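Local structure of sugar kinase (Agrobacterium tumefaciens, 2RBC) at residues His31-Ala37 with Phe158-Asp164; Pro184-Asp190 with Ala204-Ser210; Ser71-Val76 with Asp276-Thr281. The protein probably transfers phosphate from ATP to a sugar or related carbohydrate, its substrate not being established. One frame throughout, in Å; residues are numbered along the deposited sequence.

In the fold
Contacts 1 and 2 lie in one sheet, and contact 3 joins two helices, 68-78 and 274-287, that rest on it. Strands 160-163 and 185-189 are neighbours, so contacts 1 and 2, with centres about 11 Å apart, give four consecutive parallel strands in the order 31-35, 160-163, 185-189, 206-210. The centre of contact 3 is about 10 Å from that of contact 1 and about 13 Å from that of contact 2. Along the chain contact 1 closes before contact 2 opens; contacts 1 and 3 alternate, while contact 2 is nested within contact 3. Contacts 1 and 3 join sequence-distant parts, contact 2 a local beta-alpha-beta unit, in the alpha/beta core of a ribokinase-like fold.

Contact 1: His31-Ala37 with Phe158-Asp164; sequences HVLCVGA and FDAVLVD
Phe158 turns a ring edge to the imidazole of His31 and a ring face to Leu33, and these two orientations define the start of the pairing. The first is a T-shaped stack: centroids of the His31 and Phe158 rings are 4.7 Å apart and their planes stand at 73°, with Phe158 CE1 over the His31 face near its rim. His31 NE2 is hydrogen-bonded to Ser84. The second is a CH-pi contact, Leu33 CB lying 3.7 Å from the Phe158 centroid and only 6° off the ring normal. Phe158 CG stands beside its own backbone N (chi1 -61°), which brings the ring across to strand 31-35.

Beyond the rings the strands run parallel. Leu162 N gives a 2.7 Å bond to Leu33 O, and Val35 N returns one of 2.8 Å to Leu162 O. Val35 and Val163 point the same way, CB of the former 3.9 Å from CG1 of the latter, on the face that Leu33 and Val161 share and helix 168-180 covers. Val32, Cys34, Ala160 and Leu162 face helices 68-78 and 274-287 instead.

An aspartate closes each end. Asp159 OD2 accepts from His31 N at 2.9 Å through its anti lone pair; Asp164 OD2 accepts from Ala37 N at 2.8 Å through its syn lone pair. Asp164 OD1 also takes the N-H of Arg166, and OD2 a weak bond from Ala69. The buried Asp164 carboxylate is met by backbone N-H groups from three parts of the chain, which ties the end of strand 160-163 to the loop after strand 31-35 and weakly to the start of helix 68-78.

Contact 2: Pro184-Asp190 with Ala204-Ser210; sequences PAILDGD and ATHIVFS
Leu187 and Ile207 lie side by side in the parallel strand pair of a beta-alpha-beta unit, strands 185-189 and 206-210 being joined through helix 194-200. The short strand axes approach to 4.6 Å and diverge by 15°, as neighbours in one sheet.

Backbone hydrogen bonds form the ladder. Leu187 N donates to His206 O at 2.9 Å, Val208 N to Leu187 O, Gly189 N to Val208 O and Ser210 N to Gly189 O. The last two donors stand above the carbonyl planes of their acceptors, where Gly189 is the centre of an inverse gamma turn.

Apolar packing differs between the two faces. Leu187 CB meets Ala204 CB at 3.9 Å, and Leu187 CD2 reaches Ile207 CG2, a methyl that also sits over the centre of the Phe209 ring. On the other face Ile186 CG1 lies 3.8 Å from His206 CB, the two side chains crossing at a slant; helix 274-287 packs there through Ala283, His279 and Met286.

Polar side chains finish both ends. Thr205 OG1, placed between its backbone N and carbonyl carbon, accepts from Ala185 N at 2.8 Å. The same oxygen shares a 2.8 Å hydrogen bond with His206 ND1, in the imidazole plane, which helps fix the rotation of that ring; Phe238 meets the ring as well. At the far end, water 2 donates to Asp188 OD1 at 2.6 Å and to Val208 O, bridging the strands. Ser210 is the N-cap of helix 211-218, its OG accepting from Ala213 N. That hydroxyl donates in turn to Asp190 OD1: Ser210 OG lies 3.0 Å from OD1, 57° out of the carboxylate plane.

Contact 3: Ser71-Val76 with Asp276-Thr281; sequences SAAYAV and DIFHGT
Ala72 and Gly280 bring their CA atoms to 4.0 Å where the segments of helices 68-78 and 274-287 cross at -53°, with axes only 7.2 Å apart. This closeness rests on small residues. Ala72 CA points its hydrogen at Asp276 O, 3.4 Å away, and Gly280 CA does the same to Ala72 O at 3.5 Å, so CA-H...O contacts run in both directions between the backbones.

Ala75 CB lies against Ile277, 4.1 Å from CG1. The CB of Ile277 leaves its helix away from helix 68-78, but the chain bends back until CD1 nears Ser71 O. On the side of Gly280, Val76 CG2 touches Gly280 O at 3.3 Å. At the other end Ser71 CB meets Asp276 CB at 3.5 Å; Ser71 OG is hydrogen-bonded to Gly67 O, and water 3 links it to Asp276 OD2, to which the water donates at 3.1 Å.

The Ala-Gly-Asp sequence ending at Asp276 matches the pfkB signature, whose aspartate is the catalytic base in relatives, so the contact probably borders the active site. Both helices lie on the sheet, Ala72 and His279 touching Leu162 of strand 160-163, while Phe278 and Thr281 pack on helix 292-307.

Contact 1: His31-Ala37 with Phe158-Asp164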
loop_
_atom_site.group_PDB
_atom_site.type_symbol
_atom_site.label_atom_id
_atom_site.label_comp_id
_atom_site.label_asym_id
_atom_site.label_seq_id
_atom_site.Cartn_x
_atom_site.Cartn_y
_atom_site.Cartn_z
ATOM N N HIS A 31 -7.201 -27.965 -17.605
ATOM C CA HIS A 31 -6.652 -27.580 -16.347
ATOM C C HIS A 31 -5.176 -27.215 -16.497
ATOM O O HIS A 31 -4.367 -28.034 -16.912
ATOM C CB HIS A 31 -6.812 -28.724 -15.361
ATOM C CG HIS A 31 -6.670 -28.299 -13.940
ATOM N ND1 HIS A 31 -6.922 -29.149 -12.886
ATOM C CD2 HIS A 31 -6.337 -27.102 -13.390
ATOM C CE1 HIS A 31 -6.718 -28.494 -11.748
ATOM N NE2 HIS A 31 -6.348 -27.256 -12.030
ATOM N N VAL A 32 -4.850 -25.960 -16.181
ATOM C CA VAL A 32 -3.495 -25.414 -16.289
ATOM C C VAL A 32 -2.980 -25.087 -14.868
ATOM O O VAL A 32 -3.664 -24.398 -14.121
ATOM C CB VAL A 32 -3.477 -24.135 -17.138
ATOM C CG1 VAL A 32 -2.073 -23.603 -17.245
ATOM C CG2 VAL A 32 -4.079 -24.366 -18.542
ATOM N N LEU A 33 -1.812 -25.617 -14.518
ATOM C CA LEU A 33 -1.027 -25.221 -13.361
ATOM C C LEU A 33 -0.178 -24.016 -13.670
ATOM O O LEU A 33 0.669 -24.056 -14.554
ATOM C CB LEU A 33 -0.076 -26.324 -12.916
ATOM C CG LEU A 33 0.814 -26.052 -11.681
ATOM C CD1 LEU A 33 -0.014 -25.715 -10.367
ATOM C CD2 LEU A 33 1.759 -27.219 -11.437
ATOM N N CYS A 34 -0.379 -22.963 -12.900
ATOM C CA CYS A 34 0.482 -21.764 -12.971
ATOM C C CYS A 34 1.348 -21.740 -11.735
ATOM O O CYS A 34 0.894 -22.054 -10.654
ATOM C CB CYS A 34 -0.367 -20.509 -13.065
ATOM S SG CYS A 34 -1.433 -20.553 -14.512
ATOM N N VAL A 35 2.617 -21.385 -11.898
ATOM C CA VAL A 35 3.563 -21.347 -10.791
ATOM C C VAL A 35 4.303 -20.016 -10.752
ATOM O O VAL A 35 4.856 -19.583 -11.773
ATOM C CB VAL A 35 4.621 -22.437 -10.934
ATOM C CG1 VAL A 35 5.597 -22.410 -9.753
ATOM C CG2 VAL A 35 3.943 -23.831 -11.114
ATOM N N GLY A 36 4.283 -19.376 -9.584
ATOM C CA GLY A 36 5.077 -18.177 -9.330
ATOM C C GLY A 36 4.511 -17.114 -8.413
ATOM O O GLY A 36 4.037 -17.389 -7.335
ATOM N N ALA A 37 4.538 -15.878 -8.887
ATOM C CA ALA A 37 4.171 -14.709 -8.090
ATOM C C ALA A 37 2.709 -14.572 -7.678
ATOM O O ALA A 37 1.804 -14.798 -8.472
ATOM C CB ALA A 37 4.631 -13.452 -8.814
ATOM N N PHE A 158 -2.630 -32.183 -14.465
ATOM C CA PHE A 158 -2.793 -30.988 -15.272
ATOM C C PHE A 158 -2.644 -31.300 -16.760
ATOM O O PHE A 158 -2.062 -32.302 -17.143
ATOM C CB PHE A 158 -1.781 -29.949 -14.818
ATOM C CG PHE A 158 -1.963 -29.556 -13.404
ATOM C CD1 PHE A 158 -3.057 -28.773 -13.020
ATOM C CD2 PHE A 158 -1.088 -29.999 -12.438
ATOM C CE1 PHE A 158 -3.241 -28.442 -11.679
ATOM C CE2 PHE A 158 -1.275 -29.674 -11.119
ATOM C CZ PHE A 158 -2.339 -28.889 -10.741
ATOM N N ASP A 159 -3.214 -30.440 -17.591
ATOM C CA ASP A 159 -3.139 -30.586 -19.042
ATOM C C ASP A 159 -1.961 -29.784 -19.584
ATOM O O ASP A 159 -1.448 -30.099 -20.646
ATOM C CB ASP A 159 -4.449 -30.132 -19.668
ATOM C CG ASP A 159 -5.606 -31.032 -19.283
ATOM O OD1 ASP A 159 -5.496 -32.230 -19.571
ATOM O OD2 ASP A 159 -6.614 -30.582 -18.727
ATOM N N ALA A 160 -1.577 -28.716 -18.881
ATOM C CA ALA A 160 -0.372 -27.942 -19.188
ATOM C C ALA A 160 0.090 -27.266 -17.928
ATOM O O ALA A 160 -0.664 -27.194 -16.964
ATOM C CB ALA A 160 -0.616 -26.852 -20.284
ATOM N N VAL A 161 1.340 -26.774 -17.937
ATOM C CA VAL A 161 1.876 -25.979 -16.835
ATOM C C VAL A 161 2.489 -24.712 -17.404
ATOM O O VAL A 161 2.980 -24.687 -18.543
ATOM C CB VAL A 161 2.918 -26.734 -15.972
ATOM C CG1 VAL A 161 2.352 -28.043 -15.476
ATOM C CG2 VAL A 161 4.233 -26.944 -16.697
ATOM N N LEU A 162 2.370 -23.648 -16.623
ATOM C CA LEU A 162 2.950 -22.354 -16.957
ATOM C C LEU A 162 3.728 -21.855 -15.759
ATOM O O LEU A 162 3.215 -21.872 -14.627
ATOM C CB LEU A 162 1.842 -21.360 -17.326
ATOM C CG LEU A 162 2.249 -19.909 -17.591
ATOM C CD1 LEU A 162 3.278 -19.754 -18.705
ATOM C CD2 LEU A 162 0.990 -19.032 -17.754
ATOM N N VAL A 163 4.980 -21.433 -15.959
ATOM C CA VAL A 163 5.792 -20.984 -14.827
ATOM C C VAL A 163 6.369 -19.615 -15.149
ATOM O O VAL A 163 6.700 -19.354 -16.296
ATOM C CB VAL A 163 6.956 -21.971 -14.439
ATOM C CG1 VAL A 163 6.416 -23.476 -14.203
ATOM C CG2 VAL A 163 8.120 -21.903 -15.447
ATOM N N ASP A 164 6.455 -18.755 -14.123
ATOM C CA ASP A 164 7.169 -17.463 -14.209
ATOM C C ASP A 164 8.585 -17.546 -13.620
ATOM O O ASP A 164 9.019 -18.614 -13.219
ATOM C CB ASP A 164 6.305 -16.314 -13.634
ATOM C CG ASP A 164 6.199 -16.301 -12.136
ATOM O OD1 ASP A 164 7.072 -16.884 -11.464
ATOM O OD2 ASP A 164 5.210 -15.694 -11.598
HETATM O O HOH W 1 2.976 -18.793 -14.103
#

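Contact 2: Pro184-Asp190 with Ala204-Ser210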
loop_
_atom_site.group_PDB
_atom_site.type_symbol
_atom_site.label_atom_id
_atom_site.label_comp_id
_atom_site.label_asym_id
_atom_site.label_seq_id
_atom_site.Cartn_x
_atom_site.Cartn_y
_atom_site.Cartn_z
ATOM N N PRO A 184 2.475 -29.703 -22.376
ATOM C CA PRO A 184 3.085 -28.407 -22.619
ATOM C C PRO A 184 3.628 -27.860 -21.308
ATOM O O PRO A 184 2.928 -27.885 -20.295
ATOM C CB PRO A 184 1.918 -27.546 -23.112
ATOM C CG PRO A 184 0.915 -28.497 -23.622
ATOM C CD PRO A 184 1.046 -29.713 -22.734
ATOM N N ALA A 185 4.876 -27.394 -21.362
ATOM C CA ALA A 185 5.645 -26.904 -20.252
ATOM C C ALA A 185 6.110 -25.508 -20.649
ATOM O O ALA A 185 7.086 -25.344 -21.384
ATOM C CB ALA A 185 6.829 -27.870 -19.969
ATOM N N ILE A 186 5.362 -24.497 -20.230
ATOM C CA ILE A 186 5.479 -23.147 -20.795
ATOM C C ILE A 186 6.202 -22.227 -19.823
ATOM O O ILE A 186 5.877 -22.164 -18.634
ATOM C CB ILE A 186 4.084 -22.603 -21.212
ATOM C CG1 ILE A 186 3.413 -23.600 -22.200
ATOM C CG2 ILE A 186 4.210 -21.244 -21.876
ATOM C CD1 ILE A 186 1.968 -23.631 -22.165
ATOM N N LEU A 187 7.207 -21.520 -20.339
ATOM C CA LEU A 187 7.946 -20.552 -19.569
ATOM C C LEU A 187 7.536 -19.162 -19.992
ATOM O O LEU A 187 7.659 -18.829 -21.148
ATOM C CB LEU A 187 9.452 -20.732 -19.763
ATOM C CG LEU A 187 10.367 -19.692 -19.079
ATOM C CD1 LEU A 187 10.262 -19.683 -17.546
ATOM C CD2 LEU A 187 11.833 -19.864 -19.516
ATOM N N ASP A 188 7.066 -18.373 -19.023
ATOM C CA ASP A 188 6.907 -16.932 -19.132
ATOM C C ASP A 188 8.295 -16.381 -18.868
ATOM O O ASP A 188 8.766 -16.373 -17.743
ATOM C CB ASP A 188 5.899 -16.448 -18.083
ATOM C CG ASP A 188 5.870 -14.931 -17.928
ATOM O OD1 ASP A 188 6.523 -14.196 -18.729
ATOM O OD2 ASP A 188 5.150 -14.480 -17.004
ATOM N N GLY A 189 8.981 -16.004 -19.934
ATOM C CA GLY A 189 10.359 -15.581 -19.846
ATOM C C GLY A 189 10.377 -14.077 -19.761
ATOM O O GLY A 189 10.607 -13.373 -20.760
ATOM N N ASP A 190 10.093 -13.582 -18.572
ATOM C CA ASP A 190 10.164 -12.156 -18.299
ATOM C C ASP A 190 11.492 -11.794 -17.628
ATOM O O ASP A 190 12.322 -12.629 -17.375
ATOM C CB ASP A 190 9.006 -11.743 -17.410
ATOM C CG ASP A 190 8.513 -10.341 -17.682
ATOM O OD1 ASP A 190 9.261 -9.471 -18.217
ATOM O OD2 ASP A 190 7.313 -10.144 -17.416
ATOM N N ALA A 204 11.823 -26.065 -20.826
ATOM C CA ALA A 204 10.488 -25.767 -21.340
ATOM C C ALA A 204 10.271 -26.366 -22.727
ATOM O O ALA A 204 11.213 -26.566 -23.484
ATOM C CB ALA A 204 10.243 -24.247 -21.382
ATOM N N THR A 205 9.018 -26.646 -23.061
ATOM C CA THR A 205 8.644 -26.990 -24.433
ATOM C C THR A 205 8.261 -25.722 -25.237
ATOM O O THR A 205 8.307 -25.725 -26.448
ATOM C CB THR A 205 7.454 -27.981 -24.441
ATOM O OG1 THR A 205 6.339 -27.371 -23.789
ATOM C CG2 THR A 205 7.803 -29.318 -23.711
ATOM N N HIS A 206 7.860 -24.661 -24.533
ATOM C CA HIS A 206 7.391 -23.404 -25.119
ATOM C C HIS A 206 7.871 -22.270 -24.264
ATOM O O HIS A 206 7.736 -22.346 -23.058
ATOM C CB HIS A 206 5.864 -23.305 -25.105
ATOM C CG HIS A 206 5.160 -24.312 -25.952
ATOM N ND1 HIS A 206 4.992 -25.630 -25.562
ATOM C CD2 HIS A 206 4.486 -24.160 -27.114
ATOM C CE1 HIS A 206 4.275 -26.245 -26.488
ATOM N NE2 HIS A 206 3.958 -25.373 -27.442
ATOM N N ILE A 207 8.452 -21.230 -24.861
ATOM C CA ILE A 207 8.820 -20.024 -24.099
ATOM C C ILE A 207 8.232 -18.784 -24.755
ATOM O O ILE A 207 8.323 -18.631 -25.974
ATOM C CB ILE A 207 10.350 -19.824 -23.999
ATOM C CG1 ILE A 207 11.092 -21.089 -23.553
ATOM C CG2 ILE A 207 10.669 -18.611 -23.116
ATOM C CD1 ILE A 207 12.637 -20.996 -23.678
ATOM N N VAL A 208 7.617 -17.911 -23.951
ATOM C CA VAL A 208 7.133 -16.633 -24.453
ATOM C C VAL A 208 7.917 -15.615 -23.683
ATOM O O VAL A 208 7.695 -15.446 -22.488
ATOM C CB VAL A 208 5.627 -16.401 -24.246
ATOM C CG1 VAL A 208 5.210 -15.055 -24.868
ATOM C CG2 VAL A 208 4.807 -17.607 -24.756
ATOM N N PHE A 209 8.887 -15.002 -24.363
ATOM C CA PHE A 209 9.709 -13.946 -23.775
ATOM C C PHE A 209 9.035 -12.572 -23.970
ATOM O O PHE A 209 8.395 -12.324 -24.995
ATOM C CB PHE A 209 11.090 -13.851 -24.468
ATOM C CG PHE A 209 11.987 -15.039 -24.262
ATOM C CD1 PHE A 209 12.695 -15.203 -23.059
ATOM C CD2 PHE A 209 12.213 -15.951 -25.308
ATOM C CE1 PHE A 209 13.581 -16.275 -22.897
ATOM C CE2 PHE A 209 13.077 -17.034 -25.165
ATOM C CZ PHE A 209 13.766 -17.211 -23.957
ATOM N N SER A 210 9.209 -11.676 -22.988
ATOM C CA SER A 210 8.843 -10.283 -23.155
ATOM C C SER A 210 9.983 -9.664 -23.932
ATOM O O SER A 210 11.109 -10.179 -23.919
ATOM C CB SER A 210 8.734 -9.594 -21.785
ATOM O OG SER A 210 9.974 -9.673 -21.115
HETATM O O HOH W 2 7.302 -12.757 -20.776
#

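Contact 3: Ser71-Val76 with Asp276-Thr281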
loop_
_atom_site.group_PDB
_atom_site.type_symbol
_atom_site.label_atom_id
_atom_site.label_comp_id
_atom_site.label_asym_id
_atom_site.label_seq_id
_atom_site.Cartn_x
_atom_site.Cartn_y
_atom_site.Cartn_z
ATOM N N SER A 71 -2.024 -13.729 -12.238
ATOM C CA SER A 71 -2.799 -13.103 -13.284
ATOM C C SER A 71 -2.988 -14.055 -14.492
ATOM O O SER A 71 -4.026 -14.053 -15.139
ATOM C CB SER A 71 -2.071 -11.822 -13.729
ATOM O OG SER A 71 -2.127 -10.808 -12.719
ATOM N N ALA A 72 -1.948 -14.812 -14.815
ATOM C CA ALA A 72 -2.004 -15.852 -15.835
ATOM C C ALA A 72 -3.064 -16.874 -15.425
ATOM O O ALA A 72 -3.890 -17.274 -16.246
ATOM C CB ALA A 72 -0.602 -16.558 -16.013
ATOM N N ALA A 73 -3.041 -17.291 -14.161
ATOM C CA ALA A 73 -4.060 -18.187 -13.645
ATOM C C ALA A 73 -5.483 -17.617 -13.790
ATOM O O ALA A 73 -6.392 -18.318 -14.171
ATOM C CB ALA A 73 -3.760 -18.616 -12.171
ATOM N N TYR A 74 -5.665 -16.350 -13.398
ATOM C CA TYR A 74 -6.922 -15.680 -13.578
ATOM C C TYR A 74 -7.367 -15.687 -15.044
ATOM O O TYR A 74 -8.516 -15.964 -15.344
ATOM C CB TYR A 74 -6.834 -14.269 -13.029
ATOM C CG TYR A 74 -8.127 -13.505 -13.105
ATOM C CD1 TYR A 74 -9.256 -13.952 -12.439
ATOM C CD2 TYR A 74 -8.221 -12.350 -13.843
ATOM C CE1 TYR A 74 -10.451 -13.277 -12.515
ATOM C CE2 TYR A 74 -9.413 -11.631 -13.897
ATOM C CZ TYR A 74 -10.529 -12.112 -13.246
ATOM O OH TYR A 74 -11.716 -11.400 -13.295
ATOM N N ALA A 75 -6.454 -15.421 -15.955
ATOM C CA ALA A 75 -6.750 -15.474 -17.393
ATOM C C ALA A 75 -7.184 -16.865 -17.850
ATOM O O ALA A 75 -8.116 -16.998 -18.640
ATOM C CB ALA A 75 -5.547 -14.982 -18.201
ATOM N N VAL A 76 -6.524 -17.911 -17.355
ATOM C CA VAL A 76 -6.952 -19.272 -17.671
ATOM C C VAL A 76 -8.421 -19.476 -17.302
ATOM O O VAL A 76 -9.193 -19.997 -18.107
ATOM C CB VAL A 76 -6.054 -20.356 -16.990
ATOM C CG1 VAL A 76 -6.718 -21.768 -17.135
ATOM C CG2 VAL A 76 -4.649 -20.340 -17.615
ATOM N N ASP A 276 0.707 -11.173 -18.814
ATOM C CA ASP A 276 0.138 -12.279 -18.037
ATOM C C ASP A 276 -1.159 -12.838 -18.618
ATOM O O ASP A 276 -1.388 -14.057 -18.655
ATOM C CB ASP A 276 -0.125 -11.841 -16.601
ATOM C CG ASP A 276 1.114 -11.263 -15.928
ATOM O OD1 ASP A 276 2.213 -11.771 -16.232
ATOM O OD2 ASP A 276 0.986 -10.326 -15.104
ATOM N N ILE A 277 -2.025 -11.949 -19.063
ATOM C CA ILE A 277 -3.241 -12.402 -19.713
ATOM C C ILE A 277 -2.863 -13.160 -20.984
ATOM O O ILE A 277 -3.476 -14.189 -21.299
ATOM C CB ILE A 277 -4.216 -11.224 -19.984
ATOM C CG1 ILE A 277 -5.087 -10.908 -18.755
ATOM C CG2 ILE A 277 -5.152 -11.542 -21.180
ATOM C CD1 ILE A 277 -4.390 -10.834 -17.349
ATOM N N PHE A 278 -1.887 -12.640 -21.732
ATOM C CA PHE A 278 -1.360 -13.320 -22.917
ATOM C C PHE A 278 -0.893 -14.726 -22.569
ATOM O O PHE A 278 -1.300 -15.670 -23.205
ATOM C CB PHE A 278 -0.205 -12.524 -23.592
ATOM C CG PHE A 278 0.278 -13.092 -24.935
ATOM C CD1 PHE A 278 1.043 -14.257 -24.994
ATOM C CD2 PHE A 278 -0.016 -12.430 -26.143
ATOM C CE1 PHE A 278 1.457 -14.778 -26.215
ATOM C CE2 PHE A 278 0.409 -12.938 -27.388
ATOM C CZ PHE A 278 1.138 -14.108 -27.425
ATOM N N HIS A 279 -0.041 -14.847 -21.554
ATOM C CA HIS A 279 0.563 -16.145 -21.209
ATOM C C HIS A 279 -0.441 -17.195 -20.754
ATOM O O HIS A 279 -0.360 -18.368 -21.142
ATOM C CB HIS A 279 1.628 -15.948 -20.124
ATOM C CG HIS A 279 2.734 -15.050 -20.559
ATOM N ND1 HIS A 279 3.303 -14.118 -19.723
ATOM C CD2 HIS A 279 3.338 -14.897 -21.761
ATOM C CE1 HIS A 279 4.208 -13.419 -20.401
ATOM N NE2 HIS A 279 4.256 -13.878 -21.635
ATOM N N GLY A 280 -1.378 -16.777 -19.923
ATOM C CA GLY A 280 -2.403 -17.672 -19.430
ATOM C C GLY A 280 -3.279 -18.155 -20.580
ATOM O O GLY A 280 -3.610 -19.325 -20.629
ATOM N N THR A 281 -3.672 -17.254 -21.483
ATOM C CA THR A 281 -4.485 -17.632 -22.650
ATOM C C THR A 281 -3.712 -18.617 -23.510
ATOM O O THR A 281 -4.254 -19.616 -23.998
ATOM C CB THR A 281 -4.875 -16.354 -23.481
ATOM O OG1 THR A 281 -5.641 -15.452 -22.654
ATOM C CG2 THR A 281 -5.707 -16.718 -24.694
HETATM O O HOH W 3 0.152 -8.892 -12.489
#